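Local coordinates for cellobiose 2-epimerase (Ruminococcus albus, PDB 3VW5), which catalyses the reversible epimerisation of cellobiose to 4-O-beta-D-glucosyl-D-mannose, working on an unmodified sugar, at residues G31-L37 with H360-V366; Y77-K81 with D128-L134; L185-T190 with R204-L209. The protein carries 2 engineered substitutions. All blocks are in the same frame, centred on the assembly; numbering follows the deposited sequence.

Contact 1 (G31-L37 with H360-V366)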
loop_
_atom_site.group_PDB
_atom_site.type_symbol
_atom_site.label_atom_id
_atom_site.label_comp_id
_atom_site.label_asym_id
_atom_site.label_seq_id
_atom_site.Cartn_x
_atom_site.Cartn_y
_atom_site.Cartn_z
ATOM N N GLY A 31 -1.589 -0.358 -18.627
ATOM C CA GLY A 31 -0.495 -0.635 -17.723
ATOM C C GLY A 31 0.558 0.454 -17.592
ATOM O O GLY A 31 1.360 0.418 -16.654
ATOM N N TYR A 32 0.577 1.422 -18.506
ATOM C CA TYR A 32 1.662 2.398 -18.499
ATOM C C TYR A 32 1.274 3.777 -19.030
ATOM O O TYR A 32 0.798 3.924 -20.165
ATOM C CB TYR A 32 2.884 1.840 -19.244
ATOM C CG TYR A 32 4.104 2.736 -19.205
ATOM C CD1 TYR A 32 5.060 2.609 -18.198
ATOM C CD2 TYR A 32 4.309 3.705 -20.184
ATOM C CE1 TYR A 32 6.187 3.435 -18.164
ATOM C CE2 TYR A 32 5.417 4.535 -20.154
ATOM C CZ TYR A 32 6.355 4.401 -19.142
ATOM O OH TYR A 32 7.461 5.231 -19.128
ATOM N N LEU A 33 1.469 4.780 -18.180
ATOM C CA LEU A 33 1.379 6.178 -18.582
ATOM C C LEU A 33 2.691 6.862 -18.199
ATOM O O LEU A 33 2.978 7.055 -17.003
ATOM C CB LEU A 33 0.206 6.878 -17.893
ATOM C CG LEU A 33 0.052 8.369 -18.245
ATOM C CD1 LEU A 33 -0.424 8.545 -19.682
ATOM C CD2 LEU A 33 -0.879 9.094 -17.286
ATOM N N SER A 34 3.485 7.214 -19.208
ATOM C CA SER A 34 4.792 7.854 -18.995
ATOM C C SER A 34 4.724 9.209 -18.274
ATOM O O SER A 34 3.652 9.823 -18.146
ATOM C CB SER A 34 5.512 8.036 -20.334
ATOM O OG SER A 34 5.016 9.170 -21.038
ATOM N N TYR A 35 5.887 9.668 -17.814
ATOM C CA TYR A 35 6.027 10.991 -17.212
ATOM C C TYR A 35 5.509 12.080 -18.153
ATOM O O TYR A 35 4.783 12.985 -17.723
ATOM C CB TYR A 35 7.486 11.272 -16.864
ATOM C CG TYR A 35 7.743 12.725 -16.519
ATOM C CD1 TYR A 35 7.596 13.189 -15.204
ATOM C CD2 TYR A 35 8.133 13.635 -17.499
ATOM C CE1 TYR A 35 7.824 14.506 -14.870
ATOM C CE2 TYR A 35 8.360 14.967 -17.181
ATOM C CZ TYR A 35 8.207 15.401 -15.861
ATOM O OH TYR A 35 8.436 16.727 -15.533
ATOM N N GLY A 36 5.892 11.987 -19.430
ATOM C CA GLY A 36 5.420 12.902 -20.457
ATOM C C GLY A 36 3.964 12.695 -20.878
ATOM O O GLY A 36 3.491 13.285 -21.854
ATOM N N LEU A 37 3.260 11.854 -20.130
ATOM C CA LEU A 37 1.828 11.609 -20.317
ATOM C C LEU A 37 1.483 10.914 -21.638
ATOM O O LEU A 37 0.370 11.045 -22.137
ATOM C CB LEU A 37 1.003 12.893 -20.122
ATOM C CG LEU A 37 1.176 13.589 -18.767
ATOM C CD1 LEU A 37 0.263 14.794 -18.649
ATOM C CD2 LEU A 37 0.926 12.617 -17.608
ATOM N N HIS A 360 11.221 14.341 -11.094
ATOM C CA HIS A 360 12.086 13.400 -11.789
ATOM C C HIS A 360 11.378 13.014 -13.063
ATOM O O HIS A 360 10.406 12.268 -13.037
ATOM C CB HIS A 360 12.303 12.134 -10.962
ATOM C CG HIS A 360 13.248 12.299 -9.815
ATOM N ND1 HIS A 360 13.495 11.288 -8.912
ATOM C CD2 HIS A 360 14.016 13.345 -9.426
ATOM C CE1 HIS A 360 14.371 11.703 -8.015
ATOM N NE2 HIS A 360 14.704 12.949 -8.304
ATOM N N ASP A 361 11.875 13.506 -14.184
ATOM C CA ASP A 361 11.208 13.296 -15.461
ATOM C C ASP A 361 11.391 11.878 -15.995
ATOM O O ASP A 361 11.017 11.589 -17.131
ATOM C CB ASP A 361 11.684 14.343 -16.489
ATOM C CG ASP A 361 13.136 14.111 -16.973
ATOM O OD1 ASP A 361 13.500 14.698 -18.018
ATOM O OD2 ASP A 361 13.904 13.350 -16.332
ATOM N N TYR A 362 11.968 11.000 -15.186
ATOM C CA TYR A 362 12.158 9.614 -15.609
ATOM C C TYR A 362 11.272 8.612 -14.858
ATOM O O TYR A 362 11.423 7.402 -15.019
ATOM C CB TYR A 362 13.627 9.205 -15.485
ATOM C CG TYR A 362 14.211 9.422 -14.108
ATOM C CD1 TYR A 362 14.812 10.631 -13.763
ATOM C CD2 TYR A 362 14.167 8.421 -13.152
ATOM C CE1 TYR A 362 15.355 10.827 -12.496
ATOM C CE2 TYR A 362 14.700 8.604 -11.890
ATOM C CZ TYR A 362 15.293 9.801 -11.561
ATOM O OH TYR A 362 15.833 9.969 -10.296
ATOM N N LYS A 363 10.366 9.120 -14.029
ATOM C CA LYS A 363 9.444 8.268 -13.285
ATOM C C LYS A 363 8.069 8.369 -13.931
ATOM O O LYS A 363 7.539 9.470 -14.094
ATOM C CB LYS A 363 9.369 8.687 -11.808
ATOM C CG LYS A 363 10.658 8.527 -11.021
ATOM C CD LYS A 363 11.225 7.137 -11.148
ATOM C CE LYS A 363 10.504 6.139 -10.245
ATOM N NZ LYS A 363 11.248 4.836 -10.214
ATOM N N GLU A 364 7.493 7.230 -14.299
ATOM C CA GLU A 364 6.197 7.208 -14.984
ATOM C C GLU A 364 5.046 7.703 -14.104
ATOM O O GLU A 364 5.126 7.650 -12.868
ATOM C CB GLU A 364 5.877 5.801 -15.493
ATOM C CG GLU A 364 7.086 4.881 -15.531
ATOM C CD GLU A 364 7.287 4.136 -14.228
ATOM O OE1 GLU A 364 8.335 4.343 -13.562
ATOM O OE2 GLU A 364 6.388 3.346 -13.875
ATOM N N THR A 365 3.976 8.168 -14.748
ATOM C CA THR A 365 2.773 8.611 -14.044
ATOM C C THR A 365 1.950 7.407 -13.564
ATOM O O THR A 365 1.361 7.422 -12.490
ATOM C CB THR A 365 1.902 9.484 -14.956
ATOM O OG1 THR A 365 2.715 10.501 -15.547
ATOM C CG2 THR A 365 0.802 10.158 -14.169
ATOM N N VAL A 366 1.934 6.366 -14.386
ATOM C CA VAL A 366 1.251 5.129 -14.060
ATOM C C VAL A 366 2.082 3.959 -14.550
ATOM O O VAL A 366 2.531 3.947 -15.699
ATOM C CB VAL A 366 -0.122 5.024 -14.751
ATOM C CG1 VAL A 366 -0.781 3.697 -14.389
ATOM C CG2 VAL A 366 -1.014 6.195 -14.380
#
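L33 faces both T365 and V366 in a classic beta bulge, a worked case of how two loops can pair when one carries an extra residue. The single bridge is an antiparallel hydrogen-bonded pair: L33 N donates to V366 O at 2.8 Å, and V366 N answers to L33 O at 2.9 Å. T365 N adds a weak, bent bond to the same L33 O. Next, S34 O takes two donors, one on each side of its carbonyl plane: L37 N, closing a type I turn, and T365 OG1 at 2.8 Å. The rest of T365 lies alongside L33, its CB 3.6 Å from L33 CD2. Farther along, the Y35 ring takes D361 CA over the centre of one face, a CH-pi contact with CA 3.4 Å from the centroid, while K363 O sits at the ring edge. A serine in place of Y35 would probably uncover the H360-K363 turn at D361 and cost R344 its cation-pi partner. With F17 of helix 2-19 packed against L33, T365 and V366, the join between early and late loops combines main-chain bonds and one threonine hydroxyl with the packing of Y35 on the D361 turn.

Contact 2 (Y77-K81 with D128-L134)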
loop_
_atom_site.group_PDB
_atom_site.type_symbol
_atom_site.label_atom_id
_atom_site.label_comp_id
_atom_site.label_asym_id
_atom_site.label_seq_id
_atom_site.Cartn_x
_atom_site.Cartn_y
_atom_site.Cartn_z
ATOM N N TYR A 77 -11.897 -6.272 -10.888
ATOM C CA TYR A 77 -12.152 -7.587 -10.308
ATOM C C TYR A 77 -12.191 -8.700 -11.360
ATOM O O TYR A 77 -11.535 -9.743 -11.206
ATOM C CB TYR A 77 -13.451 -7.575 -9.513
ATOM C CG TYR A 77 -13.966 -8.938 -9.132
ATOM C CD1 TYR A 77 -13.377 -9.658 -8.106
ATOM C CD2 TYR A 77 -15.077 -9.497 -9.776
ATOM C CE1 TYR A 77 -13.865 -10.912 -7.733
ATOM C CE2 TYR A 77 -15.564 -10.742 -9.420
ATOM C CZ TYR A 77 -14.954 -11.446 -8.393
ATOM O OH TYR A 77 -15.427 -12.683 -8.019
ATOM N N GLU A 78 -12.955 -8.491 -12.426
ATOM C CA GLU A 78 -13.077 -9.531 -13.438
ATOM C C GLU A 78 -11.712 -9.851 -14.023
ATOM O O GLU A 78 -11.365 -11.013 -14.240
ATOM C CB GLU A 78 -14.065 -9.128 -14.534
ATOM C CG GLU A 78 -15.528 -9.271 -14.118
ATOM C CD GLU A 78 -16.034 -10.710 -14.204
ATOM O OE1 GLU A 78 -16.578 -11.198 -13.182
ATOM O OE2 GLU A 78 -15.906 -11.351 -15.289
ATOM N N PHE A 79 -10.925 -8.814 -14.259
ATOM C CA PHE A 79 -9.607 -9.013 -14.826
ATOM C C PHE A 79 -8.759 -9.908 -13.913
ATOM O O PHE A 79 -8.072 -10.812 -14.396
ATOM C CB PHE A 79 -8.919 -7.670 -15.090
ATOM C CG PHE A 79 -7.628 -7.797 -15.825
ATOM C CD1 PHE A 79 -7.619 -8.046 -17.196
ATOM C CD2 PHE A 79 -6.413 -7.679 -15.150
ATOM C CE1 PHE A 79 -6.420 -8.175 -17.887
ATOM C CE2 PHE A 79 -5.217 -7.805 -15.827
ATOM C CZ PHE A 79 -5.218 -8.053 -17.203
ATOM N N ILE A 80 -8.830 -9.669 -12.602
ATOM C CA ILE A 80 -8.021 -10.423 -11.645
ATOM C C ILE A 80 -8.468 -11.885 -11.563
ATOM O O ILE A 80 -7.674 -12.814 -11.781
ATOM C CB ILE A 80 -8.066 -9.779 -10.240
ATOM C CG1 ILE A 80 -7.306 -8.455 -10.237
ATOM C CG2 ILE A 80 -7.500 -10.717 -9.180
ATOM C CD1 ILE A 80 -7.556 -7.623 -9.002
ATOM N N LYS A 81 -9.750 -12.074 -11.265
ATOM C CA LYS A 81 -10.350 -13.402 -11.206
ATOM C C LYS A 81 -10.086 -14.241 -12.457
ATOM O O LYS A 81 -9.687 -15.395 -12.361
ATOM C CB LYS A 81 -11.853 -13.275 -10.955
ATOM C CG LYS A 81 -12.603 -14.592 -10.889
ATOM C CD LYS A 81 -14.072 -14.353 -10.598
ATOM C CE LYS A 81 -14.798 -13.820 -11.822
ATOM N NZ LYS A 81 -16.223 -13.514 -11.495
ATOM N N ASP A 128 -20.364 -9.469 -3.549
ATOM C CA ASP A 128 -20.257 -10.746 -4.241
ATOM C C ASP A 128 -19.491 -11.752 -3.377
ATOM O O ASP A 128 -18.315 -11.556 -3.062
ATOM C CB ASP A 128 -19.517 -10.516 -5.563
ATOM C CG ASP A 128 -19.433 -11.758 -6.408
ATOM O OD1 ASP A 128 -19.149 -11.636 -7.627
ATOM O OD2 ASP A 128 -19.668 -12.857 -5.854
ATOM N N LYS A 129 -20.161 -12.832 -2.998
ATOM C CA LYS A 129 -19.578 -13.818 -2.091
ATOM C C LYS A 129 -18.469 -14.651 -2.741
ATOM O O LYS A 129 -17.744 -15.372 -2.061
ATOM C CB LYS A 129 -20.668 -14.731 -1.522
ATOM C CG LYS A 129 -20.923 -14.532 -0.030
ATOM C CD LYS A 129 -22.405 -14.624 0.303
ATOM C CE LYS A 129 -23.077 -15.809 -0.413
ATOM N NZ LYS A 129 -24.580 -15.647 -0.502
ATOM N N GLU A 130 -18.349 -14.559 -4.053
ATOM C CA GLU A 130 -17.331 -15.301 -4.769
ATOM C C GLU A 130 -15.989 -14.580 -4.619
ATOM O O GLU A 130 -14.924 -15.206 -4.630
ATOM C CB GLU A 130 -17.737 -15.429 -6.236
ATOM C CG GLU A 130 -16.681 -15.986 -7.161
ATOM C CD GLU A 130 -17.103 -15.915 -8.629
ATOM O OE1 GLU A 130 -17.533 -14.824 -9.103
ATOM O OE2 GLU A 130 -17.019 -16.958 -9.320
ATOM N N ALA A 131 -16.056 -13.258 -4.461
ATOM C CA ALA A 131 -14.882 -12.452 -4.158
ATOM C C ALA A 131 -14.293 -12.818 -2.785
ATOM O O ALA A 131 -13.068 -12.871 -2.616
ATOM C CB ALA A 131 -15.220 -10.958 -4.226
ATOM N N LEU A 132 -15.161 -13.068 -1.807
ATOM C CA LEU A 132 -14.728 -13.512 -0.474
ATOM C C LEU A 132 -14.110 -14.921 -0.503
ATOM O O LEU A 132 -13.087 -15.184 0.132
ATOM C CB LEU A 132 -15.899 -13.473 0.508
ATOM C CG LEU A 132 -15.544 -13.923 1.923
ATOM C CD1 LEU A 132 -14.686 -12.885 2.613
ATOM C CD2 LEU A 132 -16.788 -14.170 2.732
ATOM N N ALA A 133 -14.744 -15.824 -1.236
ATOM C CA ALA A 133 -14.159 -17.129 -1.478
ATOM C C ALA A 133 -12.715 -17.014 -2.067
ATOM O O ALA A 133 -11.774 -17.632 -1.571
ATOM C CB ALA A 133 -15.067 -17.957 -2.385
ATOM N N LEU A 134 -12.549 -16.219 -3.116
ATOM C CA LEU A 134 -11.243 -16.021 -3.701
ATOM C C LEU A 134 -10.263 -15.480 -2.660
ATOM O O LEU A 134 -9.094 -15.868 -2.605
ATOM C CB LEU A 134 -11.360 -15.055 -4.860
ATOM C CG LEU A 134 -11.361 -15.688 -6.252
ATOM C CD1 LEU A 134 -11.836 -17.113 -6.181
ATOM C CD2 LEU A 134 -12.222 -14.850 -7.204
#
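E130 OE1 is held by two donors from the neighbouring helix: K81 NZ in a salt bridge at 3.0 Å, and Y77 OH in a weak hydrogen bond at 3.2 Å. The setting is the helical shell of an (alpha/alpha)6 barrel, where helix 67-84 passes helix 129-145; the local axes of 77-81 and 129-134 diverge by 42° and stand 12.1 Å apart. This wide spacing is bridged here by the long side chains of Y77, K81 and E130, and helix 109-126 fills in behind them through L119 and Y122.

K81 is the hub of a salt-bridge network. Its chain leaves the helix extended and then bends at chi3 (75°), which swings NZ between two carboxylates. On its own helix NZ meets E78 OE1 at 2.9 Å, on the syn side though well out of plane; across the gap it reaches E130 OE1 from above the carboxylate plane. E78 OE1 and E130 OE1 are themselves 5.5 Å apart, so the lysine probably offsets a repulsion that would otherwise act between the helices. E78 has a further partner in N82, through OE2.

The start of helix 129-145 is fixed by D128 at the N-cap, whose OD2 accepts from E130 N at 2.8 Å. The same residue that ends in the network is thus also held at its backbone by the cap.

Beneath the charges the contact turns apolar. The Y77 ring, stacked with Y122, puts CE1 3.8 Å from A131 CB, and its OH meets E130 OE1 close to the ring plane. The aliphatic part of K81 runs athwart L134, with K81 CG 3.7 Å from L134 CD2.

Contact 3 (L185-T190 with R204-L209)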
loop_
_atom_site.group_PDB
_atom_site.type_symbol
_atom_site.label_atom_id
_atom_site.label_comp_id
_atom_site.label_asym_id
_atom_site.label_seq_id
_atom_site.Cartn_x
_atom_site.Cartn_y
_atom_site.Cartn_z
ATOM N N LEU A 185 0.897 -8.097 4.642
ATOM C CA LEU A 185 0.072 -9.175 5.200
ATOM C C LEU A 185 -0.828 -8.625 6.314
ATOM O O LEU A 185 -2.030 -8.895 6.339
ATOM C CB LEU A 185 0.920 -10.348 5.698
ATOM C CG LEU A 185 1.580 -11.216 4.620
ATOM C CD1 LEU A 185 2.561 -12.186 5.253
ATOM C CD2 LEU A 185 0.565 -11.974 3.758
ATOM N N ILE A 186 -0.266 -7.838 7.224
ATOM C CA ILE A 186 -1.108 -7.203 8.231
ATOM C C ILE A 186 -2.276 -6.472 7.558
ATOM O O ILE A 186 -3.428 -6.664 7.907
ATOM C CB ILE A 186 -0.288 -6.257 9.136
ATOM C CG1 ILE A 186 0.574 -7.068 10.111
ATOM C CG2 ILE A 186 -1.185 -5.295 9.875
ATOM C CD1 ILE A 186 1.796 -6.331 10.627
ATOM N N GLU A 187 -1.960 -5.658 6.561
ATOM C CA GLU A 187 -2.931 -4.820 5.885
ATOM C C GLU A 187 -4.069 -5.648 5.274
ATOM O O GLU A 187 -5.245 -5.333 5.467
ATOM C CB GLU A 187 -2.203 -4.035 4.802
ATOM C CG GLU A 187 -3.008 -3.010 4.047
ATOM C CD GLU A 187 -2.205 -2.469 2.877
ATOM O OE1 GLU A 187 -1.997 -1.229 2.780
ATOM O OE2 GLU A 187 -1.754 -3.302 2.052
ATOM N N ALA A 188 -3.706 -6.697 4.538
ATOM C CA ALA A 188 -4.674 -7.609 3.908
ATOM C C ALA A 188 -5.520 -8.380 4.919
ATOM O O ALA A 188 -6.741 -8.404 4.813
ATOM C CB ALA A 188 -3.974 -8.589 2.931
ATOM N N TYR A 189 -4.864 -9.019 5.886
ATOM C CA TYR A 189 -5.564 -9.853 6.863
ATOM C C TYR A 189 -6.500 -9.025 7.723
ATOM O O TYR A 189 -7.582 -9.483 8.090
ATOM C CB TYR A 189 -4.589 -10.639 7.744
ATOM C CG TYR A 189 -3.919 -11.776 7.025
ATOM C CD1 TYR A 189 -3.265 -12.781 7.730
ATOM C CD2 TYR A 189 -3.942 -11.854 5.636
ATOM C CE1 TYR A 189 -2.642 -13.833 7.073
ATOM C CE2 TYR A 189 -3.331 -12.904 4.961
ATOM C CZ TYR A 189 -2.674 -13.889 5.686
ATOM O OH TYR A 189 -2.051 -14.936 5.024
ATOM N N THR A 190 -6.079 -7.806 8.047
ATOM C CA THR A 190 -6.966 -6.862 8.709
ATOM C C THR A 190 -8.269 -6.737 7.928
ATOM O O THR A 190 -9.344 -6.746 8.514
ATOM C CB THR A 190 -6.330 -5.468 8.857
ATOM O OG1 THR A 190 -5.147 -5.572 9.646
ATOM C CG2 THR A 190 -7.296 -4.507 9.540
ATOM N N ARG A 204 -3.298 -15.568 12.469
ATOM C CA ARG A 204 -2.137 -15.230 11.663
ATOM C C ARG A 204 -1.812 -13.733 11.788
ATOM O O ARG A 204 -0.641 -13.357 11.974
ATOM C CB ARG A 204 -2.360 -15.627 10.207
ATOM C CG ARG A 204 -2.843 -17.058 10.029
ATOM C CD ARG A 204 -1.954 -18.025 10.765
ATOM N NE ARG A 204 -0.566 -17.937 10.325
ATOM C CZ ARG A 204 0.472 -17.833 11.151
ATOM N NH1 ARG A 204 0.280 -17.804 12.463
ATOM N NH2 ARG A 204 1.703 -17.754 10.658
ATOM N N LEU A 205 -2.850 -12.896 11.710
ATOM C CA LEU A 205 -2.728 -11.456 11.919
ATOM C C LEU A 205 -1.970 -11.138 13.202
ATOM O O LEU A 205 -1.089 -10.270 13.202
ATOM C CB LEU A 205 -4.108 -10.792 12.007
ATOM C CG LEU A 205 -4.376 -9.414 11.366
ATOM C CD1 LEU A 205 -5.414 -8.662 12.160
ATOM C CD2 LEU A 205 -3.136 -8.526 11.179
ATOM N N LYS A 206 -2.322 -11.807 14.302
ATOM C CA LYS A 206 -1.688 -11.492 15.578
ATOM C C LYS A 206 -0.217 -11.916 15.549
ATOM O O LYS A 206 0.659 -11.250 16.122
ATOM C CB LYS A 206 -2.443 -12.111 16.755
ATOM C CG LYS A 206 -3.724 -11.372 17.147
ATOM C CD LYS A 206 -4.630 -12.243 18.023
ATOM C CE LYS A 206 -5.920 -11.512 18.419
ATOM N NZ LYS A 206 -6.406 -11.830 19.819
ATOM N N PHE A 207 0.061 -13.006 14.847
ATOM C CA PHE A 207 1.431 -13.433 14.685
ATOM C C PHE A 207 2.247 -12.381 13.896
ATOM O O PHE A 207 3.401 -12.079 14.239
ATOM C CB PHE A 207 1.484 -14.798 14.023
ATOM C CG PHE A 207 2.826 -15.135 13.440
ATOM C CD1 PHE A 207 3.077 -14.935 12.093
ATOM C CD2 PHE A 207 3.835 -15.649 14.238
ATOM C CE1 PHE A 207 4.312 -15.245 11.543
ATOM C CE2 PHE A 207 5.074 -15.962 13.699
ATOM C CZ PHE A 207 5.312 -15.754 12.343
ATOM N N GLN A 208 1.640 -11.803 12.862
ATOM C CA GLN A 208 2.309 -10.759 12.099
ATOM C C GLN A 208 2.556 -9.506 12.934
ATOM O O GLN A 208 3.642 -8.926 12.883
ATOM C CB GLN A 208 1.521 -10.432 10.833
ATOM C CG GLN A 208 1.521 -11.565 9.824
ATOM C CD GLN A 208 0.212 -11.661 9.053
ATOM O OE1 GLN A 208 -0.629 -10.750 9.087
ATOM N NE2 GLN A 208 0.030 -12.778 8.359
ATOM N N LEU A 209 1.543 -9.080 13.686
ATOM C CA LEU A 209 1.703 -7.973 14.608
ATOM C C LEU A 209 2.880 -8.230 15.557
ATOM O O LEU A 209 3.739 -7.371 15.721
ATOM C CB LEU A 209 0.419 -7.742 15.398
ATOM C CG LEU A 209 -0.602 -6.713 14.887
ATOM C CD1 LEU A 209 -0.169 -6.069 13.597
ATOM C CD2 LEU A 209 -1.964 -7.337 14.722
#
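I186 and Q208 reach past one another, each toward the other's helix, and around this pair two antiparallel helices fit bump to hollow. The local axes come within 9.4 Å at an angle of 152°, near enough for short aliphatic branches to interlock. I186 carries CG1 anti to its carbonyl carbon (chi1 -74°), which sends the ethyl arm toward helix 199-216. There it slots between Q208 and L209: CG1 lies 3.6 Å from Q208 CB, and CD1 sits 3.6 Å from L209 CD1.

L205 makes the answering bump. Its branched end enters the hollow bounded by I186, Y189 and T190, with CG 3.8 Å from Y189 CB and CD2 3.8 Å from I186 O. I186 O accepts the helical bond of T190 N and also T190 OG1, at 2.7 Å from above the carbonyl plane, so the hydroxyl is folded back onto the helix and T190 can sit beside a leucine.

Q208 fills a third hollow, between L185 and Y189. Its CD lies 3.7 Å from L185 CB, and the amide comes obliquely to the CD1-CE1 side of the Y189 ring, the two planes 51° apart. The amide's NE2 is satisfied by Y152 OH rather than across the two segments. At the edge of the Y189 ring lies R204 CB, the two side chains pointing the same way; both finish on E143 of helix 129-145, through Y189 OH and R204 NE.

Two helices consecutive in the chain, packed antiparallel, form a helical hairpin, a way of packing typical of (alpha/alpha)6 barrels such as this one.

The three contacts illustrate how chemistry follows place in the fold. Contact 3 is the buried one, joining consecutive helices by fitted side chains with no hydrogen bond between the two segments, whereas contacts 1 and 2 are partly buried and rely more on polar bonds: main-chain pairing between loops in the first, a charged network between spaced helices in the second. Helix 129-145 ties two of them together, since it supplies one side of contact 2 and, through E143, a polar partner for contact 3. Contact 1 closes a loop of chain that encloses both others and lies across the chain's centre from contact 3, their centres about 33 Å apart. None of the three touches another.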